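Local coordinates for phenazine biosynthesis protein PhzF family (Enterococcus faecalis, PDB 1S7J) that probably acts as an isomerase of the PhzF family, whose members share the diaminopimelate epimerase fold, although its own substrate is not established, at residues Tyr6-Phe11 with Thr75-Phe80; Val175-Ser180 with Arg189-Lys194; Asn209-Trp214 with Asn242-Gly247. One frame throughout, in Å; residues are numbered along the deposited sequence.

Contact 1 of 3, residues Tyr6-Phe11 with Thr75-Phe80; sequences YIVDAF and TLATAF
The shortest polar bond within the two segments, Phe80 N to Leu76 O at 2.8 Å, is one rung of helix 72-85 and joins two residues that both face strand 2-10. It shows how a helix can spend its backbone polarity on itself and offer a neighbouring strand nothing but carbon. Leu76 and Val8 carry the contact about equally. The chi1 of Leu76 (-176°) turns its branch toward the strand, where the fork at CG gives each methyl its own partner: CD2 rests on Ala10 CB at 3.9 Å, while CD1 sits over one face of the Phe11 ring, 3.7 Å from the centroid and 22° off the normal, a CH-pi contact displaced toward the rim. One turn on, Phe80 and Val8 run alongside each other head to tail, with Phe80 CD2 4.1 Å from Val8 CG1. The methyl of Ala77, the residue after Leu76, meets the valine, Ala77 CB lying 3.9 Å from Val8 CG2; small residues here let the backbones come close, Ala10 CA and Ala77 CA being 5.7 Å apart. Thr78, turned away from strand 2-10, packs on Val23 of strand 19-25. A helix held in this way by a curled sheet is characteristic of the diaminopimelate epimerase fold.

Contact 2 of 3, residues Val175-Ser180 with Arg189-Lys194; sequences VIVTAS and RTFFPK
Val175 and Phe191 form a hydrogen-bonded pair in the antiparallel beta hairpin of strands 175-180 and 186-192. Val175 N gives a bond of 2.9 Å to Phe191 O, and the return bond from Phe191 N to Val175 O is the straighter of the two, at 172°. Two residues further along, Val177 N and Arg189 O lie 3.2 Å apart, as do Arg189 N and Val177 O, so this second pair is looser. The intervening Ile176 and Thr190 are a non-hydrogen-bonded pair facing the other side of the sheet, the backbone of Ile176 bonding instead to Leu146 and Phe148. On the face of Val175 and Val177 the phenyl ring of Phe191 serves both valines, with Phe191 CE2 3.8 Å from Val177 CG1 and Phe191 CD2 4.1 Å from Val175 CG1; Leu166 of helix 163-168 covers Val175 and Phe191. Val177 and Arg189 leave the sheet together, with Val177 CG2 3.6 Å from Arg189 CB. The arginine then bends at chi3 (64°) and leads away from the valine. That bend helps bring its buried guanidinium to acceptors that include Glu199 OE2, which forms a salt bridge with NH1, and the backbone oxygens of Val156 and Ile159, both bonded to NH2.

Contact 3 of 3, residues Asn209-Trp214 with Asn242-Gly247; sequences NLIPYW and NRVIIG
Val244 meets helix 207-218 first, its side chain directed at Ile211, and the two run alongside each other from opposing backbones. With CG1 anti to its own carbonyl carbon (chi1 -66°), Val244 sets that methyl 3.6 Å from Ile211 CG2, and the same Val244 CG1 lies 3.9 Å from Pro212 CD. The side chains of Pro212 and Val244 cross nearly at right angles. Because Pro212 N has no hydrogen to give to the preceding turn, the helix is kinked where the contact is made. Ile245 points its side chain the other way, against Tyr112 of strand 110-116, and it is its backbone that approaches the helix: Ile245 O is 3.8 Å from Ile211 CD1. The helix axis passes 8.7 Å from the strand axis at 109°, a steep helix-on-sheet crossing in keeping with the diaminopimelate epimerase fold, where curled sheets wrap round helices. Cys237 and Val239 of the adjoining strand 234-240 also press on Ile211. At Ile246, whose backbone is hydrogen-bonded to Leu113, the packing tightens, since Ile211, extended about chi2 (-178°), drives CD1 to 3.5 Å from Ile246 CG2, closer than carbons usually stand.

In the fold
The three contacts illustrate how separate contacts can be joined by residues of one packing on residues of the next. Contacts 1 and 2 lie on opposite sides of the chain's centre, their centres 22 Å apart and their nearest atoms about 11 Å apart. Contact 3 touches both. Phe11 CZ of contact 1 lies 4.0 Å from Ile246 CD1, and strands 2-10 and 243-259 pair antiparallel. It also meets contact 2, where Ile176 and Thr178 pack on Leu210 of helix 207-218; the centres of contacts 2 and 3 are 15 Å apart. The side chain of Glu46, the predicted active-site residue, lies about 8 Å from that of Ala77 and about 11 Å from that of Thr190, whereas contact 3 lies away from it.

Contact 1 of 3, residues Tyr6-Phe11 with Thr75-Phe80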
ATOM      1  N   TYR A   6      17.388   4.766   2.896  1.00 23.39           N
ATOM      2  CA  TYR A   6      16.429   5.421   3.763  1.00 21.26           C
ATOM      3  C   TYR A   6      15.371   4.422   4.154  1.00 24.26           C
ATOM      4  O   TYR A   6      15.094   3.488   3.412  1.00 23.02           O
ATOM      5  CB  TYR A   6      15.773   6.618   3.033  1.00 21.21           C
ATOM      6  CG  TYR A   6      16.755   7.690   2.569  1.00 15.03           C
ATOM      7  CD1 TYR A   6      17.642   7.443   1.511  1.00 12.11           C
ATOM      8  CD2 TYR A   6      16.820   8.925   3.207  1.00 17.15           C
ATOM      9  CE1 TYR A   6      18.575   8.401   1.113  1.00 17.17           C
ATOM     10  CE2 TYR A   6      17.748   9.889   2.816  1.00 20.35           C
ATOM     11  CZ  TYR A   6      18.621   9.623   1.774  1.00 21.19           C
ATOM     12  OH  TYR A   6      19.543  10.568   1.418  1.00 29.02           O
ATOM     13  N   ILE A   7      14.842   4.561   5.356  1.00 23.61           N
ATOM     14  CA  ILE A   7      13.797   3.680   5.848  1.00 22.17           C
ATOM     15  C   ILE A   7      12.680   4.608   6.180  1.00 19.24           C
ATOM     16  O   ILE A   7      12.810   5.436   7.082  1.00 15.63           O
ATOM     17  CB  ILE A   7      14.210   2.941   7.141  1.00 23.83           C
ATOM     18  CG1 ILE A   7      15.523   2.182   6.949  1.00 24.35           C
ATOM     19  CG2 ILE A   7      13.108   1.999   7.561  1.00 23.77           C
ATOM     20  CD1 ILE A   7      15.464   1.108   5.912  1.00 22.72           C
ATOM     21  N   VAL A   8      11.588   4.534   5.442  1.00 14.98           N
ATOM     22  CA  VAL A   8      10.470   5.405   5.698  1.00 15.65           C
ATOM     23  C   VAL A   8       9.175   4.681   5.940  1.00 20.81           C
ATOM     24  O   VAL A   8       8.939   3.594   5.395  1.00 21.35           O
ATOM     25  CB  VAL A   8      10.319   6.484   4.570  1.00 18.43           C
ATOM     26  CG1 VAL A   8      11.296   6.225   3.442  1.00 14.23           C
ATOM     27  CG2 VAL A   8       8.894   6.566   4.057  1.00  9.51           C
ATOM     28  N   ASP A   9       8.380   5.225   6.841  1.00 17.38           N
ATOM     29  CA  ASP A   9       7.085   4.680   7.167  1.00 21.44           C
ATOM     30  C   ASP A   9       6.074   5.457   6.309  1.00 21.80           C
ATOM     31  O   ASP A   9       5.779   6.628   6.584  1.00 19.38           O
ATOM     32  CB  ASP A   9       6.780   4.870   8.656  1.00 17.50           C
ATOM     33  CG  ASP A   9       7.779   4.141   9.554  1.00 24.62           C
ATOM     34  OD1 ASP A   9       7.955   4.566  10.716  1.00 23.90           O
ATOM     35  OD2 ASP A   9       8.392   3.152   9.098  1.00 22.45           O
ATOM     36  N   ALA A  10       5.637   4.837   5.219  1.00 20.07           N
ATOM     37  CA  ALA A  10       4.684   5.453   4.305  1.00 21.99           C
ATOM     38  C   ALA A  10       3.290   5.480   4.914  1.00 24.34           C
ATOM     39  O   ALA A  10       2.854   4.513   5.523  1.00 21.81           O
ATOM     40  CB  ALA A  10       4.681   4.716   2.990  1.00 17.93           C
ATOM     41  N   PHE A  11       2.594   6.589   4.714  1.00 26.42           N
ATOM     42  CA  PHE A  11       1.237   6.800   5.242  1.00 24.84           C
ATOM     43  C   PHE A  11       1.229   6.982   6.734  1.00 25.51           C
ATOM     44  O   PHE A  11       0.206   6.761   7.399  1.00 25.54           O
ATOM     45  CB  PHE A  11       0.298   5.650   4.842  1.00 19.17           C
ATOM     46  CG  PHE A  11       0.056   5.551   3.364  1.00 24.87           C
ATOM     47  CD1 PHE A  11       0.768   4.644   2.590  1.00 19.23           C
ATOM     48  CD2 PHE A  11      -0.893   6.374   2.735  1.00 22.00           C
ATOM     49  CE1 PHE A  11       0.552   4.555   1.224  1.00 16.96           C
ATOM     50  CE2 PHE A  11      -1.112   6.287   1.371  1.00 16.73           C
ATOM     51  CZ  PHE A  11      -0.396   5.381   0.615  1.00 19.90           C
ATOM     52  N   THR A  75       6.433   2.970  -3.338  1.00 27.29           N
ATOM     53  CA  THR A  75       6.563   3.927  -4.408  1.00 20.81           C
ATOM     54  C   THR A  75       6.465   5.306  -3.773  1.00 17.30           C
ATOM     55  O   THR A  75       7.236   6.210  -4.097  1.00 21.25           O
ATOM     56  CB  THR A  75       5.474   3.709  -5.491  1.00 25.57           C
ATOM     57  OG1 THR A  75       5.784   2.532  -6.230  1.00 22.13           O
ATOM     58  CG2 THR A  75       5.424   4.870  -6.463  1.00 20.85           C
ATOM     59  N   LEU A  76       5.537   5.448  -2.841  1.00 14.92           N
ATOM     60  CA  LEU A  76       5.344   6.688  -2.132  1.00 16.17           C
ATOM     61  C   LEU A  76       6.616   7.007  -1.369  1.00 17.41           C
ATOM     62  O   LEU A  76       7.056   8.153  -1.320  1.00 16.10           O
ATOM     63  CB  LEU A  76       4.162   6.551  -1.165  1.00 21.11           C
ATOM     64  CG  LEU A  76       3.696   7.761  -0.350  1.00 21.66           C
ATOM     65  CD1 LEU A  76       2.269   7.558   0.067  1.00 21.16           C
ATOM     66  CD2 LEU A  76       4.595   7.997   0.865  1.00 12.27           C
ATOM     67  N   ALA A  77       7.204   5.967  -0.768  1.00 18.74           N
ATOM     68  CA  ALA A  77       8.425   6.098  -0.002  1.00 17.23           C
ATOM     69  C   ALA A  77       9.555   6.579  -0.870  1.00 13.58           C
ATOM     70  O   ALA A  77      10.265   7.506  -0.502  1.00 12.81           O
ATOM     71  CB  ALA A  77       8.783   4.759   0.656  1.00 17.30           C
ATOM     72  N   THR A  78       9.735   5.941  -2.024  1.00 11.71           N
ATOM     73  CA  THR A  78      10.790   6.321  -2.965  1.00 14.80           C
ATOM     74  C   THR A  78      10.607   7.747  -3.423  1.00 18.89           C
ATOM     75  O   THR A  78      11.578   8.448  -3.692  1.00 20.48           O
ATOM     76  CB  THR A  78      10.792   5.442  -4.173  1.00 13.57           C
ATOM     77  OG1 THR A  78      11.017   4.094  -3.787  1.00 16.54           O
ATOM     78  CG2 THR A  78      11.886   5.858  -5.130  1.00 17.18           C
ATOM     79  N   ALA A  79       9.356   8.155  -3.575  1.00 20.27           N
ATOM     80  CA  ALA A  79       9.030   9.494  -3.997  1.00 19.80           C
ATOM     81  C   ALA A  79       9.438  10.454  -2.882  1.00 21.16           C
ATOM     82  O   ALA A  79      10.111  11.468  -3.122  1.00 15.73           O
ATOM     83  CB  ALA A  79       7.523   9.610  -4.263  1.00 22.44           C
ATOM     84  N   PHE A  80       9.002  10.130  -1.672  1.00 18.35           N
ATOM     85  CA  PHE A  80       9.290  10.909  -0.490  1.00 19.72           C
ATOM     86  C   PHE A  80      10.769  11.250  -0.353  1.00 21.30           C
ATOM     87  O   PHE A  80      11.114  12.393  -0.099  1.00 21.19           O
ATOM     88  CB  PHE A  80       8.796  10.163   0.749  1.00 20.27           C
ATOM     89  CG  PHE A  80       9.285  10.732   2.055  1.00 21.07           C
ATOM     90  CD1 PHE A  80       8.616  11.771   2.671  1.00 17.38           C
ATOM     91  CD2 PHE A  80      10.410  10.194   2.680  1.00 19.05           C
ATOM     92  CE1 PHE A  80       9.054  12.273   3.890  1.00 22.24           C
ATOM     93  CE2 PHE A  80      10.852  10.689   3.890  1.00 16.34           C
ATOM     94  CZ  PHE A  80      10.178  11.724   4.499  1.00 20.48           C
TER

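Contact 2 of 3, residues Val175-Ser180 with Arg189-Lys194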
ATOM      1  N   VAL A 175      -7.715 -10.375   1.198  1.00 47.00           N
ATOM      2  CA  VAL A 175      -9.017 -10.138   1.795  1.00 42.88           C
ATOM      3  C   VAL A 175      -9.059  -8.729   2.361  1.00 41.11           C
ATOM      4  O   VAL A 175      -8.144  -8.303   3.076  1.00 41.15           O
ATOM      5  CB  VAL A 175      -9.308 -11.155   2.933  1.00 45.06           C
ATOM      6  CG1 VAL A 175     -10.587 -10.778   3.670  1.00 42.12           C
ATOM      7  CG2 VAL A 175      -9.410 -12.566   2.367  1.00 39.33           C
ATOM      8  N   ILE A 176     -10.103  -8.002   2.022  1.00 40.70           N
ATOM      9  CA  ILE A 176     -10.283  -6.647   2.485  1.00 37.88           C
ATOM     10  C   ILE A 176     -11.501  -6.609   3.362  1.00 37.84           C
ATOM     11  O   ILE A 176     -12.471  -7.321   3.108  1.00 35.98           O
ATOM     12  CB  ILE A 176     -10.508  -5.665   1.303  1.00 35.34           C
ATOM     13  CG1 ILE A 176      -9.328  -5.719   0.327  1.00 33.81           C
ATOM     14  CG2 ILE A 176     -10.698  -4.245   1.832  1.00 38.28           C
ATOM     15  CD1 ILE A 176      -9.509  -4.857  -0.904  1.00 32.84           C
ATOM     16  N   VAL A 177     -11.437  -5.828   4.430  1.00 38.59           N
ATOM     17  CA  VAL A 177     -12.541  -5.671   5.350  1.00 39.38           C
ATOM     18  C   VAL A 177     -12.730  -4.168   5.524  1.00 40.07           C
ATOM     19  O   VAL A 177     -11.748  -3.428   5.656  1.00 38.09           O
ATOM     20  CB  VAL A 177     -12.254  -6.365   6.726  1.00 42.62           C
ATOM     21  CG1 VAL A 177     -12.120  -7.880   6.538  1.00 42.52           C
ATOM     22  CG2 VAL A 177     -10.988  -5.812   7.348  1.00 48.16           C
ATOM     23  N   THR A 178     -13.976  -3.718   5.520  1.00 40.80           N
ATOM     24  CA  THR A 178     -14.275  -2.287   5.631  1.00 39.49           C
ATOM     25  C   THR A 178     -15.458  -2.006   6.539  1.00 41.11           C
ATOM     26  O   THR A 178     -16.114  -2.923   7.034  1.00 35.53           O
ATOM     27  CB  THR A 178     -14.627  -1.687   4.246  1.00 37.54           C
ATOM     28  OG1 THR A 178     -14.092  -2.513   3.201  1.00 42.84           O
ATOM     29  CG2 THR A 178     -14.060  -0.313   4.118  1.00 25.27           C
ATOM     30  N   ALA A 179     -15.734  -0.720   6.742  1.00 41.76           N
ATOM     31  CA  ALA A 179     -16.847  -0.269   7.565  1.00 46.98           C
ATOM     32  C   ALA A 179     -16.813   1.252   7.703  1.00 48.30           C
ATOM     33  O   ALA A 179     -15.779   1.880   7.464  1.00 49.22           O
ATOM     34  CB  ALA A 179     -16.796  -0.916   8.930  1.00 45.64           C
ATOM     35  N   SER A 180     -17.952   1.842   8.057  1.00 49.25           N
ATOM     36  CA  SER A 180     -18.035   3.291   8.239  1.00 51.72           C
ATOM     37  C   SER A 180     -17.106   3.736   9.359  1.00 49.94           C
ATOM     38  O   SER A 180     -17.138   3.177  10.474  1.00 47.05           O
ATOM     39  CB  SER A 180     -19.476   3.724   8.581  1.00 54.36           C
ATOM     40  OG  SER A 180     -20.352   3.571   7.477  1.00 58.01           O
ATOM     41  N   ARG A 189      -8.689  -2.840   6.517  1.00 37.40           N
ATOM     42  CA  ARG A 189      -7.565  -3.677   6.957  1.00 35.80           C
ATOM     43  C   ARG A 189      -7.411  -4.676   5.826  1.00 34.89           C
ATOM     44  O   ARG A 189      -8.406  -5.139   5.276  1.00 33.41           O
ATOM     45  CB  ARG A 189      -7.866  -4.400   8.277  1.00 33.26           C
ATOM     46  CG  ARG A 189      -7.805  -3.515   9.498  1.00 34.80           C
ATOM     47  CD  ARG A 189      -8.094  -4.288  10.755  1.00 34.15           C
ATOM     48  NE  ARG A 189      -7.086  -5.316  11.022  1.00 32.26           N
ATOM     49  CZ  ARG A 189      -7.056  -6.072  12.122  1.00 30.10           C
ATOM     50  NH1 ARG A 189      -6.103  -6.971  12.275  1.00 18.26           N
ATOM     51  NH2 ARG A 189      -7.987  -5.932  13.054  1.00 29.70           N
ATOM     52  N   THR A 190      -6.184  -4.983   5.447  1.00 35.00           N
ATOM     53  CA  THR A 190      -5.972  -5.910   4.353  1.00 32.81           C
ATOM     54  C   THR A 190      -5.083  -7.091   4.725  1.00 34.48           C
ATOM     55  O   THR A 190      -3.993  -6.918   5.278  1.00 35.21           O
ATOM     56  CB  THR A 190      -5.419  -5.169   3.081  1.00 32.72           C
ATOM     57  OG1 THR A 190      -4.096  -4.675   3.328  1.00 32.66           O
ATOM     58  CG2 THR A 190      -6.333  -3.999   2.718  1.00 26.48           C
ATOM     59  N   PHE A 191      -5.586  -8.306   4.465  1.00 37.39           N
ATOM     60  CA  PHE A 191      -4.854  -9.532   4.781  1.00 39.14           C
ATOM     61  C   PHE A 191      -4.436 -10.259   3.512  1.00 38.77           C
ATOM     62  O   PHE A 191      -5.224 -10.408   2.593  1.00 39.17           O
ATOM     63  CB  PHE A 191      -5.724 -10.469   5.636  1.00 41.09           C
ATOM     64  CG  PHE A 191      -6.522  -9.759   6.705  1.00 41.46           C
ATOM     65  CD1 PHE A 191      -5.886  -9.088   7.745  1.00 42.15           C
ATOM     66  CD2 PHE A 191      -7.914  -9.748   6.651  1.00 42.03           C
ATOM     67  CE1 PHE A 191      -6.630  -8.404   8.716  1.00 42.82           C
ATOM     68  CE2 PHE A 191      -8.662  -9.071   7.613  1.00 42.33           C
ATOM     69  CZ  PHE A 191      -8.015  -8.398   8.649  1.00 46.33           C
ATOM     70  N   PHE A 192      -3.197 -10.729   3.479  1.00 43.63           N
ATOM     71  CA  PHE A 192      -2.682 -11.452   2.319  1.00 44.42           C
ATOM     72  C   PHE A 192      -1.905 -12.713   2.728  1.00 46.83           C
ATOM     73  O   PHE A 192      -0.729 -12.864   2.393  1.00 47.17           O
ATOM     74  CB  PHE A 192      -1.771 -10.537   1.485  1.00 41.42           C
ATOM     75  CG  PHE A 192      -2.474  -9.338   0.928  1.00 42.27           C
ATOM     76  CD1 PHE A 192      -2.459  -8.122   1.612  1.00 42.53           C
ATOM     77  CD2 PHE A 192      -3.169  -9.418  -0.283  1.00 38.66           C
ATOM     78  CE1 PHE A 192      -3.131  -7.007   1.101  1.00 45.32           C
ATOM     79  CE2 PHE A 192      -3.841  -8.313  -0.797  1.00 40.60           C
ATOM     80  CZ  PHE A 192      -3.823  -7.106  -0.108  1.00 45.53           C
ATOM     81  N   PRO A 193      -2.573 -13.655   3.447  1.00 51.28           N
ATOM     82  CA  PRO A 193      -1.897 -14.888   3.879  1.00 53.14           C
ATOM     83  C   PRO A 193      -1.457 -15.769   2.717  1.00 54.31           C
ATOM     84  O   PRO A 193      -0.504 -16.545   2.846  1.00 55.80           O
ATOM     85  CB  PRO A 193      -2.955 -15.562   4.742  1.00 51.09           C
ATOM     86  CG  PRO A 193      -4.227 -15.123   4.111  1.00 52.21           C
ATOM     87  CD  PRO A 193      -3.980 -13.660   3.861  1.00 51.75           C
ATOM     88  N   LYS A 194      -2.164 -15.672   1.592  1.00 55.67           N
ATOM     89  CA  LYS A 194      -1.814 -16.454   0.410  1.00 57.19           C
ATOM     90  C   LYS A 194      -0.432 -16.037  -0.095  1.00 58.32           C
ATOM     91  O   LYS A 194       0.255 -16.807  -0.780  1.00 60.38           O
ATOM     92  CB  LYS A 194      -2.839 -16.240  -0.701  1.00 58.07           C
ATOM     93  CG  LYS A 194      -4.229 -16.736  -0.382  1.00 60.62           C
ATOM     94  CD  LYS A 194      -5.085 -16.775  -1.641  1.00 65.51           C
ATOM     95  CE  LYS A 194      -6.479 -17.307  -1.354  1.00 68.69           C
ATOM     96  NZ  LYS A 194      -7.285 -17.463  -2.604  1.00 70.26           N
TER

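Contact 3 of 3, residues Asn209-Trp214 with Asn242-Gly247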
ATOM      1  N   ASN A 209     -10.530  -0.872  -4.967  1.00 35.29           N
ATOM      2  CA  ASN A 209     -11.828  -1.484  -4.671  1.00 37.88           C
ATOM      3  C   ASN A 209     -12.533  -0.649  -3.598  1.00 38.22           C
ATOM      4  O   ASN A 209     -13.738  -0.415  -3.671  1.00 39.69           O
ATOM      5  CB  ASN A 209     -11.652  -2.916  -4.128  1.00 36.44           C
ATOM      6  CG  ASN A 209     -11.031  -3.871  -5.150  1.00 40.55           C
ATOM      7  OD1 ASN A 209     -11.214  -3.719  -6.357  1.00 41.60           O
ATOM      8  ND2 ASN A 209     -10.331  -4.889  -4.644  1.00 46.74           N
ATOM      9  N   LEU A 210     -11.763  -0.233  -2.587  1.00 38.15           N
ATOM     10  CA  LEU A 210     -12.276   0.576  -1.467  1.00 36.12           C
ATOM     11  C   LEU A 210     -12.886   1.908  -1.846  1.00 35.65           C
ATOM     12  O   LEU A 210     -14.009   2.218  -1.446  1.00 36.81           O
ATOM     13  CB  LEU A 210     -11.158   0.844  -0.440  1.00 38.18           C
ATOM     14  CG  LEU A 210     -10.880  -0.144   0.688  1.00 39.85           C
ATOM     15  CD1 LEU A 210     -12.170  -0.453   1.397  1.00 37.68           C
ATOM     16  CD2 LEU A 210     -10.265  -1.400   0.158  1.00 44.86           C
ATOM     17  N   ILE A 211     -12.103   2.747  -2.528  1.00 32.47           N
ATOM     18  CA  ILE A 211     -12.569   4.069  -2.926  1.00 35.18           C
ATOM     19  C   ILE A 211     -13.852   4.034  -3.799  1.00 38.75           C
ATOM     20  O   ILE A 211     -14.822   4.730  -3.494  1.00 37.45           O
ATOM     21  CB  ILE A 211     -11.423   4.910  -3.588  1.00 36.22           C
ATOM     22  CG1 ILE A 211     -10.273   5.067  -2.585  1.00 35.21           C
ATOM     23  CG2 ILE A 211     -11.928   6.301  -3.982  1.00 27.34           C
ATOM     24  CD1 ILE A 211      -9.125   5.905  -3.096  1.00 30.70           C
ATOM     25  N   PRO A 212     -13.852   3.256  -4.895  1.00 42.23           N
ATOM     26  CA  PRO A 212     -15.054   3.196  -5.727  1.00 47.42           C
ATOM     27  C   PRO A 212     -16.288   2.843  -4.880  1.00 49.98           C
ATOM     28  O   PRO A 212     -17.303   3.542  -4.918  1.00 48.76           O
ATOM     29  CB  PRO A 212     -14.721   2.073  -6.700  1.00 46.62           C
ATOM     30  CG  PRO A 212     -13.271   2.276  -6.920  1.00 43.24           C
ATOM     31  CD  PRO A 212     -12.758   2.489  -5.517  1.00 44.83           C
ATOM     32  N   TYR A 213     -16.161   1.766  -4.098  1.00 50.24           N
ATOM     33  CA  TYR A 213     -17.245   1.299  -3.243  1.00 54.76           C
ATOM     34  C   TYR A 213     -17.818   2.372  -2.323  1.00 55.36           C
ATOM     35  O   TYR A 213     -19.046   2.539  -2.244  1.00 56.70           O
ATOM     36  CB  TYR A 213     -16.782   0.091  -2.390  1.00 56.98           C
ATOM     37  CG  TYR A 213     -17.819  -0.339  -1.362  1.00 59.62           C
ATOM     38  CD1 TYR A 213     -17.884   0.284  -0.112  1.00 61.14           C
ATOM     39  CD2 TYR A 213     -18.778  -1.301  -1.668  1.00 60.28           C
ATOM     40  CE1 TYR A 213     -18.881  -0.027   0.797  1.00 62.20           C
ATOM     41  CE2 TYR A 213     -19.788  -1.623  -0.754  1.00 63.69           C
ATOM     42  CZ  TYR A 213     -19.829  -0.972   0.478  1.00 64.20           C
ATOM     43  OH  TYR A 213     -20.819  -1.244   1.384  1.00 65.35           O
ATOM     44  N   TRP A 214     -16.955   3.034  -1.574  1.00 55.19           N
ATOM     45  CA  TRP A 214     -17.396   4.059  -0.641  1.00 53.37           C
ATOM     46  C   TRP A 214     -17.808   5.378  -1.269  1.00 54.46           C
ATOM     47  O   TRP A 214     -18.534   6.163  -0.651  1.00 53.60           O
ATOM     48  CB  TRP A 214     -16.349   4.261   0.450  1.00 52.43           C
ATOM     49  CG  TRP A 214     -16.298   3.108   1.392  1.00 51.38           C
ATOM     50  CD1 TRP A 214     -15.413   2.068   1.377  1.00 51.14           C
ATOM     51  CD2 TRP A 214     -17.201   2.848   2.474  1.00 52.11           C
ATOM     52  NE1 TRP A 214     -15.711   1.178   2.377  1.00 51.50           N
ATOM     53  CE2 TRP A 214     -16.804   1.631   3.066  1.00 53.34           C
ATOM     54  CE3 TRP A 214     -18.315   3.530   2.996  1.00 52.19           C
ATOM     55  CZ2 TRP A 214     -17.478   1.073   4.166  1.00 50.37           C
ATOM     56  CZ3 TRP A 214     -18.985   2.974   4.090  1.00 53.16           C
ATOM     57  CH2 TRP A 214     -18.565   1.758   4.658  1.00 51.58           C
ATOM     58  N   ASN A 242     -12.850   6.717 -13.989  1.00 50.69           N
ATOM     59  CA  ASN A 242     -11.962   5.615 -14.327  1.00 50.09           C
ATOM     60  C   ASN A 242     -10.562   5.628 -13.625  1.00 47.92           C
ATOM     61  O   ASN A 242      -9.607   5.001 -14.119  1.00 48.87           O
ATOM     62  CB  ASN A 242     -11.770   5.540 -15.840  1.00 47.07           C
ATOM     63  CG  ASN A 242     -11.857   4.112 -16.347  1.00 54.24           C
ATOM     64  OD1 ASN A 242     -12.860   3.427 -16.111  1.00 56.78           O
ATOM     65  ND2 ASN A 242     -10.811   3.654 -17.043  1.00 54.93           N
ATOM     66  N   ARG A 243     -10.481   6.254 -12.454  1.00 46.04           N
ATOM     67  CA  ARG A 243      -9.218   6.294 -11.706  1.00 45.16           C
ATOM     68  C   ARG A 243      -9.453   6.827 -10.286  1.00 42.59           C
ATOM     69  O   ARG A 243     -10.342   7.647 -10.068  1.00 43.73           O
ATOM     70  CB  ARG A 243      -8.201   7.200 -12.447  1.00 46.34           C
ATOM     71  CG  ARG A 243      -6.729   6.850 -12.201  1.00 43.81           C
ATOM     72  CD  ARG A 243      -6.355   5.503 -12.824  1.00 42.39           C
ATOM     73  NE  ARG A 243      -4.974   5.125 -12.510  1.00 42.34           N
ATOM     74  CZ  ARG A 243      -4.324   4.102 -13.074  1.00 41.86           C
ATOM     75  NH1 ARG A 243      -3.068   3.839 -12.718  1.00 45.66           N
ATOM     76  NH2 ARG A 243      -4.918   3.346 -13.988  1.00 47.92           N
ATOM     77  N   VAL A 244      -8.710   6.288  -9.310  1.00 40.85           N
ATOM     78  CA  VAL A 244      -8.823   6.763  -7.917  1.00 37.70           C
ATOM     79  C   VAL A 244      -7.464   7.247  -7.428  1.00 35.09           C
ATOM     80  O   VAL A 244      -6.413   6.717  -7.831  1.00 33.54           O
ATOM     81  CB  VAL A 244      -9.383   5.685  -6.953  1.00 39.06           C
ATOM     82  CG1 VAL A 244     -10.817   5.367  -7.304  1.00 41.71           C
ATOM     83  CG2 VAL A 244      -8.532   4.444  -6.986  1.00 35.38           C
ATOM     84  N   ILE A 245      -7.486   8.273  -6.580  1.00 32.20           N
ATOM     85  CA  ILE A 245      -6.267   8.876  -6.042  1.00 28.89           C
ATOM     86  C   ILE A 245      -6.160   8.778  -4.522  1.00 28.22           C
ATOM     87  O   ILE A 245      -7.109   9.099  -3.803  1.00 26.39           O
ATOM     88  CB  ILE A 245      -6.203  10.378  -6.389  1.00 28.50           C
ATOM     89  CG1 ILE A 245      -6.442  10.595  -7.883  1.00 29.51           C
ATOM     90  CG2 ILE A 245      -4.861  10.967  -5.954  1.00 31.65           C
ATOM     91  CD1 ILE A 245      -5.434   9.917  -8.780  1.00 31.88           C
ATOM     92  N   ILE A 246      -5.007   8.312  -4.041  1.00 26.96           N
ATOM     93  CA  ILE A 246      -4.766   8.230  -2.598  1.00 27.75           C
ATOM     94  C   ILE A 246      -3.561   9.084  -2.236  1.00 27.14           C
ATOM     95  O   ILE A 246      -2.518   9.029  -2.911  1.00 26.89           O
ATOM     96  CB  ILE A 246      -4.517   6.769  -2.101  1.00 30.31           C
ATOM     97  CG1 ILE A 246      -3.313   6.155  -2.806  1.00 28.97           C
ATOM     98  CG2 ILE A 246      -5.748   5.935  -2.295  1.00 27.86           C
ATOM     99  CD1 ILE A 246      -3.008   4.759  -2.364  1.00 27.52           C
ATOM    100  N   GLY A 247      -3.704   9.894  -1.204  1.00 27.67           N
ATOM    101  CA  GLY A 247      -2.608  10.736  -0.772  1.00 27.93           C
ATOM    102  C   GLY A 247      -2.240  10.448   0.660  1.00 28.61           C
ATOM    103  O   GLY A 247      -3.124  10.335   1.511  1.00 26.82           O
TER